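Local coordinates for dihydroorotase (Campylobacter jejuni subsp. jejuni, PDB 3PNU), which probably catalyses the reversible, zinc-dependent cyclisation of carbamoyl aspartate to dihydroorotate in de novo pyrimidine biosynthesis, at residues Lys255-Lys267 against Ala277-Leu289. Sequence-based numbering, arbitrary orientation.
Sequences KVMFGSDSAPHPK and AGVFSAPVILPVL. With ZN (zinc ion), chain D.
L289 lies over one face of the F258 ring, in a CH-pi contact with CD1 4.1 Å from the ring centroid. The backbone N of S260 sits over the opposite face, and I285 CD1 meets the ring edge in plane. I285 CG2 approaches obliquely, 3.4 Å from F258 CZ. The H265 ring meets A277 O at its edge, near the ring plane. NE2 donates to that carbonyl, but the bond is bent and so short that its detail is doubtful. P264 CB packs obliquely on F280 CD1 at 3.5 Å, and I46 of helix 40-51 touches both residues. The fold is the TIM barrel of the amidohydrolases: 256-258 is a barrel strand, and 285-289 begins the helix after it. Just past the strand's C-terminal end, D261 OD1 binds a zinc ion at 2.1 Å; H34 and H36 bind the same ion. H265 and A277 probably contact the substrate. S260 OG accepts from S262 N in an ST turn and also bonds D32. With OG anti to its own backbone N, S262 accepts a hydrogen bond from A282 N at 3.2 Å. A263 N donates to V279 O at 2.8 Å. That bond is nearly straight (173°), but the donor lies above the carbonyl plane.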
ATOM      1  N   LYS A 255       5.506   3.184 -29.940  1.00 40.67           N
ATOM      2  CA  LYS A 255       6.462   3.826 -29.035  1.00 39.91           C
ATOM      3  C   LYS A 255       6.552   3.153 -27.648  1.00 39.78           C
ATOM      4  O   LYS A 255       7.256   3.646 -26.753  1.00 38.99           O
ATOM      5  CB  LYS A 255       6.160   5.317 -28.900  1.00 40.24           C
ATOM      6  CG  LYS A 255       6.120   6.051 -30.243  1.00 38.02           C
ATOM      7  CD  LYS A 255       6.318   7.565 -30.103  1.00 37.56           C
ATOM      8  CE  LYS A 255       5.340   8.250 -29.153  1.00 34.35           C
ATOM      9  NZ  LYS A 255       5.728   9.697 -28.934  1.00 32.81           N
ATOM     10  N   VAL A 256       5.834   2.037 -27.479  1.00 38.27           N
ATOM     11  CA  VAL A 256       5.857   1.286 -26.243  1.00 38.01           C
ATOM     12  C   VAL A 256       6.666   0.008 -26.460  1.00 38.05           C
ATOM     13  O   VAL A 256       6.558  -0.624 -27.507  1.00 39.26           O
ATOM     14  CB  VAL A 256       4.452   0.984 -25.752  1.00 38.79           C
ATOM     15  CG1 VAL A 256       4.473  -0.145 -24.744  1.00 39.88           C
ATOM     16  CG2 VAL A 256       3.830   2.254 -25.158  1.00 37.72           C
ATOM     17  N   MET A 257       7.490  -0.347 -25.480  1.00 36.49           N
ATOM     18  CA  MET A 257       8.356  -1.516 -25.552  1.00 35.38           C
ATOM     19  C   MET A 257       8.228  -2.281 -24.261  1.00 36.62           C
ATOM     20  O   MET A 257       7.998  -1.696 -23.217  1.00 36.29           O
ATOM     21  CB  MET A 257       9.809  -1.070 -25.681  1.00 36.05           C
ATOM     22  CG  MET A 257      10.146  -0.314 -26.954  1.00 33.49           C
ATOM     23  SD  MET A 257      11.688   0.621 -26.821  1.00 34.91           S
ATOM     24  CE  MET A 257      11.170   2.067 -25.910  1.00 36.02           C
ATOM     25  N   PHE A 258       8.372  -3.595 -24.306  1.00 38.19           N
ATOM     26  CA  PHE A 258       8.298  -4.345 -23.080  1.00 38.09           C
ATOM     27  C   PHE A 258       9.589  -4.184 -22.298  1.00 37.93           C
ATOM     28  O   PHE A 258      10.682  -4.258 -22.858  1.00 37.44           O
ATOM     29  CB  PHE A 258       8.030  -5.815 -23.329  1.00 39.74           C
ATOM     30  CG  PHE A 258       8.214  -6.643 -22.119  1.00 34.97           C
ATOM     31  CD1 PHE A 258       7.261  -6.655 -21.137  1.00 37.73           C
ATOM     32  CD2 PHE A 258       9.357  -7.393 -21.954  1.00 37.86           C
ATOM     33  CE1 PHE A 258       7.439  -7.418 -19.990  1.00 37.29           C
ATOM     34  CE2 PHE A 258       9.538  -8.161 -20.821  1.00 37.78           C
ATOM     35  CZ  PHE A 258       8.576  -8.158 -19.836  1.00 36.92           C
ATOM     36  N   GLY A 259       9.428  -3.920 -21.008  1.00 38.43           N
ATOM     37  CA  GLY A 259      10.527  -3.757 -20.050  1.00 37.92           C
ATOM     38  C   GLY A 259       9.984  -4.352 -18.760  1.00 37.70           C
ATOM     39  O   GLY A 259       9.035  -3.830 -18.186  1.00 38.65           O
ATOM     40  N   SER A 260      10.577  -5.443 -18.299  1.00 36.55           N
ATOM     41  CA  SER A 260      10.036  -6.153 -17.145  1.00 36.47           C
ATOM     42  C   SER A 260      10.252  -5.482 -15.818  1.00 35.96           C
ATOM     43  O   SER A 260       9.493  -5.662 -14.909  1.00 34.31           O
ATOM     44  CB  SER A 260      10.712  -7.519 -17.029  1.00 34.92           C
ATOM     45  OG  SER A 260      12.088  -7.351 -16.654  1.00 30.87           O
ATOM     46  N   ASP A 261      11.330  -4.735 -15.720  1.00 39.02           N
ATOM     47  CA  ASP A 261      11.769  -4.179 -14.444  1.00 40.65           C
ATOM     48  C   ASP A 261      11.899  -5.343 -13.447  1.00 41.91           C
ATOM     49  O   ASP A 261      11.625  -5.169 -12.271  1.00 43.74           O
ATOM     50  CB  ASP A 261      10.831  -3.091 -13.910  1.00 39.33           C
ATOM     51  CG  ASP A 261      11.420  -2.333 -12.717  1.00 38.69           C
ATOM     52  OD1 ASP A 261      12.658  -2.092 -12.646  1.00 32.38           O
ATOM     53  OD2 ASP A 261      10.618  -1.950 -11.852  1.00 42.68           O
ATOM     54  N   SER A 262      12.303  -6.522 -13.929  1.00 43.98           N
ATOM     55  CA  SER A 262      12.497  -7.687 -13.057  1.00 45.48           C
ATOM     56  C   SER A 262      13.567  -7.330 -12.064  1.00 47.80           C
ATOM     57  O   SER A 262      14.683  -6.991 -12.450  1.00 46.97           O
ATOM     58  CB  SER A 262      12.909  -8.925 -13.840  1.00 46.02           C
ATOM     59  OG  SER A 262      13.126 -10.042 -12.989  1.00 47.95           O
ATOM     60  N   ALA A 263      13.215  -7.389 -10.780  1.00 51.20           N
ATOM     61  CA  ALA A 263      14.126  -7.002  -9.708  1.00 53.79           C
ATOM     62  C   ALA A 263      13.999  -7.933  -8.514  1.00 55.98           C
ATOM     63  O   ALA A 263      13.038  -7.864  -7.752  1.00 55.62           O
ATOM     64  CB  ALA A 263      13.839  -5.567  -9.282  1.00 54.31           C
ATOM     65  N   PRO A 264      14.991  -8.801  -8.333  1.00 59.51           N
ATOM     66  CA  PRO A 264      14.958  -9.742  -7.244  1.00 60.78           C
ATOM     67  C   PRO A 264      15.481  -9.188  -5.930  1.00 62.25           C
ATOM     68  O   PRO A 264      16.289  -8.250  -5.899  1.00 61.15           O
ATOM     69  CB  PRO A 264      15.934 -10.812  -7.719  1.00 61.83           C
ATOM     70  CG  PRO A 264      16.988 -10.019  -8.420  1.00 61.02           C
ATOM     71  CD  PRO A 264      16.276  -8.852  -9.055  1.00 59.53           C
ATOM     72  N   HIS A 265      15.006  -9.790  -4.854  1.00 64.64           N
ATOM     73  CA  HIS A 265      15.479  -9.478  -3.531  1.00 67.18           C
ATOM     74  C   HIS A 265      15.689 -10.785  -2.780  1.00 68.45           C
ATOM     75  O   HIS A 265      14.860 -11.704  -2.870  1.00 67.69           O
ATOM     76  CB  HIS A 265      14.530  -8.546  -2.790  1.00 66.99           C
ATOM     77  CG  HIS A 265      14.554  -7.151  -3.320  1.00 69.98           C
ATOM     78  ND1 HIS A 265      15.559  -6.260  -3.007  1.00 71.77           N
ATOM     79  CD2 HIS A 265      13.709  -6.494  -4.151  1.00 69.14           C
ATOM     80  CE1 HIS A 265      15.331  -5.112  -3.622  1.00 73.15           C
ATOM     81  NE2 HIS A 265      14.214  -5.227  -4.320  1.00 72.92           N
ATOM     82  N   PRO A 266      16.818 -10.878  -2.057  1.00 70.60           N
ATOM     83  CA  PRO A 266      17.085 -12.087  -1.286  1.00 72.63           C
ATOM     84  C   PRO A 266      16.139 -12.203  -0.098  1.00 74.96           C
ATOM     85  O   PRO A 266      16.007 -11.257   0.674  1.00 76.12           O
ATOM     86  CB  PRO A 266      18.541 -11.906  -0.814  1.00 72.28           C
ATOM     87  CG  PRO A 266      18.810 -10.431  -0.883  1.00 71.27           C
ATOM     88  CD  PRO A 266      17.881  -9.859  -1.922  1.00 70.21           C
ATOM     89  N   LYS A 267      15.471 -13.346   0.025  1.00 77.70           N
ATOM     90  CA  LYS A 267      14.574 -13.618   1.153  1.00 79.60           C
ATOM     91  C   LYS A 267      15.412 -13.904   2.414  1.00 79.72           C
ATOM     92  O   LYS A 267      15.338 -13.186   3.416  1.00 80.56           O
ATOM     93  CB  LYS A 267      13.681 -14.828   0.822  1.00 80.53           C
ATOM     94  CG  LYS A 267      12.860 -15.386   1.990  1.00 82.88           C
ATOM     95  CD  LYS A 267      12.205 -16.714   1.600  1.00 86.57           C
ATOM     96  CE  LYS A 267      11.499 -17.373   2.780  1.00 88.89           C
ATOM     97  NZ  LYS A 267      10.413 -16.520   3.360  1.00 90.27           N
ATOM     98  N   ALA A 277      10.945  -3.265  -2.300  1.00 60.11           N
ATOM     99  CA  ALA A 277      10.259  -3.068  -3.571  1.00 59.41           C
ATOM    100  C   ALA A 277      10.878  -3.888  -4.694  1.00 57.56           C
ATOM    101  O   ALA A 277      12.097  -4.006  -4.787  1.00 57.36           O
ATOM    102  CB  ALA A 277      10.277  -1.573  -3.953  1.00 58.92           C
ATOM    103  N   GLY A 278      10.028  -4.448  -5.545  1.00 56.19           N
ATOM    104  CA  GLY A 278      10.495  -5.196  -6.690  1.00 55.19           C
ATOM    105  C   GLY A 278       9.787  -6.513  -6.891  1.00 54.38           C
ATOM    106  O   GLY A 278       9.466  -7.208  -5.933  1.00 54.63           O
ATOM    107  N   VAL A 279       9.527  -6.826  -8.157  1.00 52.76           N
ATOM    108  CA  VAL A 279       8.939  -8.083  -8.560  1.00 51.83           C
ATOM    109  C   VAL A 279      10.005  -8.752  -9.413  1.00 52.11           C
ATOM    110  O   VAL A 279      10.606  -8.113 -10.273  1.00 51.48           O
ATOM    111  CB  VAL A 279       7.688  -7.889  -9.394  1.00 52.12           C
ATOM    112  CG1 VAL A 279       7.189  -9.225  -9.886  1.00 51.06           C
ATOM    113  CG2 VAL A 279       6.621  -7.169  -8.588  1.00 51.17           C
ATOM    114  N   PHE A 280      10.274 -10.022  -9.153  1.00 53.19           N
ATOM    115  CA  PHE A 280      11.267 -10.780  -9.932  1.00 52.84           C
ATOM    116  C   PHE A 280      10.477 -11.663 -10.848  1.00 51.08           C
ATOM    117  O   PHE A 280      10.137 -12.787 -10.493  1.00 50.78           O
ATOM    118  CB  PHE A 280      12.184 -11.602  -9.021  1.00 53.68           C
ATOM    119  CG  PHE A 280      13.094 -12.543  -9.764  1.00 56.19           C
ATOM    120  CD1 PHE A 280      14.173 -12.058 -10.489  1.00 58.24           C
ATOM    121  CD2 PHE A 280      12.879 -13.913  -9.722  1.00 57.10           C
ATOM    122  CE1 PHE A 280      15.015 -12.922 -11.170  1.00 61.28           C
ATOM    123  CE2 PHE A 280      13.717 -14.786 -10.395  1.00 59.50           C
ATOM    124  CZ  PHE A 280      14.789 -14.293 -11.121  1.00 61.25           C
ATOM    125  N   SER A 281      10.185 -11.131 -12.033  1.00 49.89           N
ATOM    126  CA  SER A 281       9.351 -11.808 -13.031  1.00 49.19           C
ATOM    127  C   SER A 281      10.099 -12.502 -14.192  1.00 48.22           C
ATOM    128  O   SER A 281       9.468 -13.137 -15.023  1.00 47.04           O
ATOM    129  CB  SER A 281       8.400 -10.763 -13.625  1.00 48.77           C
ATOM    130  OG  SER A 281       9.135  -9.656 -14.153  1.00 48.23           O
ATOM    131  N   ALA A 282      11.424 -12.379 -14.242  1.00 48.48           N
ATOM    132  CA  ALA A 282      12.227 -12.942 -15.353  1.00 49.34           C
ATOM    133  C   ALA A 282      11.820 -14.347 -15.772  1.00 50.65           C
ATOM    134  O   ALA A 282      11.496 -14.580 -16.931  1.00 52.73           O
ATOM    135  CB  ALA A 282      13.710 -12.903 -15.021  1.00 49.43           C
ATOM    136  N   PRO A 283      11.823 -15.296 -14.831  1.00 51.42           N
ATOM    137  CA  PRO A 283      11.480 -16.670 -15.207  1.00 51.00           C
ATOM    138  C   PRO A 283      10.107 -16.923 -15.784  1.00 49.27           C
ATOM    139  O   PRO A 283       9.910 -17.940 -16.398  1.00 50.04           O
ATOM    140  CB  PRO A 283      11.591 -17.447 -13.888  1.00 51.14           C
ATOM    141  CG  PRO A 283      11.976 -16.444 -12.832  1.00 52.72           C
ATOM    142  CD  PRO A 283      12.458 -15.222 -13.505  1.00 51.39           C
ATOM    143  N   VAL A 284       9.164 -16.019 -15.617  1.00 49.04           N
ATOM    144  CA  VAL A 284       7.801 -16.310 -16.057  1.00 47.87           C
ATOM    145  C   VAL A 284       7.222 -15.376 -17.113  1.00 46.37           C
ATOM    146  O   VAL A 284       6.065 -15.538 -17.517  1.00 45.25           O
ATOM    147  CB  VAL A 284       6.873 -16.323 -14.806  1.00 50.10           C
ATOM    148  CG1 VAL A 284       7.273 -17.455 -13.844  1.00 46.98           C
ATOM    149  CG2 VAL A 284       6.932 -14.965 -14.056  1.00 50.20           C
ATOM    150  N   ILE A 285       8.036 -14.433 -17.599  1.00 46.31           N
ATOM    151  CA  ILE A 285       7.563 -13.401 -18.557  1.00 44.23           C
ATOM    152  C   ILE A 285       6.922 -13.910 -19.831  1.00 44.90           C
ATOM    153  O   ILE A 285       5.765 -13.594 -20.132  1.00 45.52           O
ATOM    154  CB  ILE A 285       8.714 -12.483 -19.012  1.00 44.05           C
ATOM    155  CG1 ILE A 285       9.253 -11.665 -17.845  1.00 43.40           C
ATOM    156  CG2 ILE A 285       8.225 -11.556 -20.126  1.00 42.17           C
ATOM    157  CD1 ILE A 285      10.619 -11.078 -18.084  1.00 41.50           C
ATOM    158  N   LEU A 286       7.678 -14.689 -20.598  1.00 45.46           N
ATOM    159  CA  LEU A 286       7.179 -15.164 -21.883  1.00 46.32           C
ATOM    160  C   LEU A 286       5.885 -15.933 -21.791  1.00 45.74           C
ATOM    161  O   LEU A 286       4.918 -15.604 -22.492  1.00 48.34           O
ATOM    162  CB  LEU A 286       8.247 -15.976 -22.624  1.00 47.50           C
ATOM    163  CG  LEU A 286       9.443 -15.134 -23.066  1.00 47.21           C
ATOM    164  CD1 LEU A 286      10.459 -16.025 -23.774  1.00 49.01           C
ATOM    165  CD2 LEU A 286       8.970 -13.989 -23.963  1.00 41.19           C
ATOM    166  N   PRO A 287       5.843 -16.951 -20.932  1.00 45.35           N
ATOM    167  CA  PRO A 287       4.579 -17.696 -20.890  1.00 45.80           C
ATOM    168  C   PRO A 287       3.405 -16.828 -20.403  1.00 45.86           C
ATOM    169  O   PRO A 287       2.309 -16.863 -21.006  1.00 44.91           O
ATOM    170  CB  PRO A 287       4.884 -18.877 -19.947  1.00 46.21           C
ATOM    171  CG  PRO A 287       6.202 -18.553 -19.275  1.00 46.33           C
ATOM    172  CD  PRO A 287       6.915 -17.572 -20.129  1.00 44.56           C
ATOM    173  N   VAL A 288       3.634 -16.022 -19.359  1.00 45.39           N
ATOM    174  CA  VAL A 288       2.563 -15.165 -18.851  1.00 45.75           C
ATOM    175  C   VAL A 288       2.116 -14.214 -19.964  1.00 45.82           C
ATOM    176  O   VAL A 288       0.918 -14.092 -20.219  1.00 46.31           O
ATOM    177  CB  VAL A 288       2.956 -14.393 -17.566  1.00 47.23           C
ATOM    178  CG1 VAL A 288       1.741 -13.600 -17.043  1.00 45.80           C
ATOM    179  CG2 VAL A 288       3.488 -15.358 -16.484  1.00 42.67           C
ATOM    180  N   LEU A 289       3.074 -13.576 -20.650  1.00 45.32           N
ATOM    181  CA  LEU A 289       2.735 -12.682 -21.779  1.00 46.27           C
ATOM    182  C   LEU A 289       1.998 -13.424 -22.891  1.00 46.56           C
ATOM    183  O   LEU A 289       1.050 -12.903 -23.498  1.00 46.11           O
ATOM    184  CB  LEU A 289       3.977 -12.005 -22.371  1.00 45.13           C
ATOM    185  CG  LEU A 289       4.561 -10.780 -21.645  1.00 45.68           C
ATOM    186  CD1 LEU A 289       5.835 -10.314 -22.328  1.00 42.34           C
ATOM    187  CD2 LEU A 289       3.554  -9.645 -21.583  1.00 36.62           C
TER
HETATM  188 ZN    ZN D 337      14.159  -0.554 -12.620  1.00 42.87          ZN
HETATM  189  O   HOH W   1       7.754  -7.480 -14.819  1.00 36.56           O
HETATM  190  O   HOH W   2       9.891  -4.750 -10.119  1.00 41.44           O
HETATM  191  O   HOH W   3      12.281   0.330 -11.398  1.00 45.05           O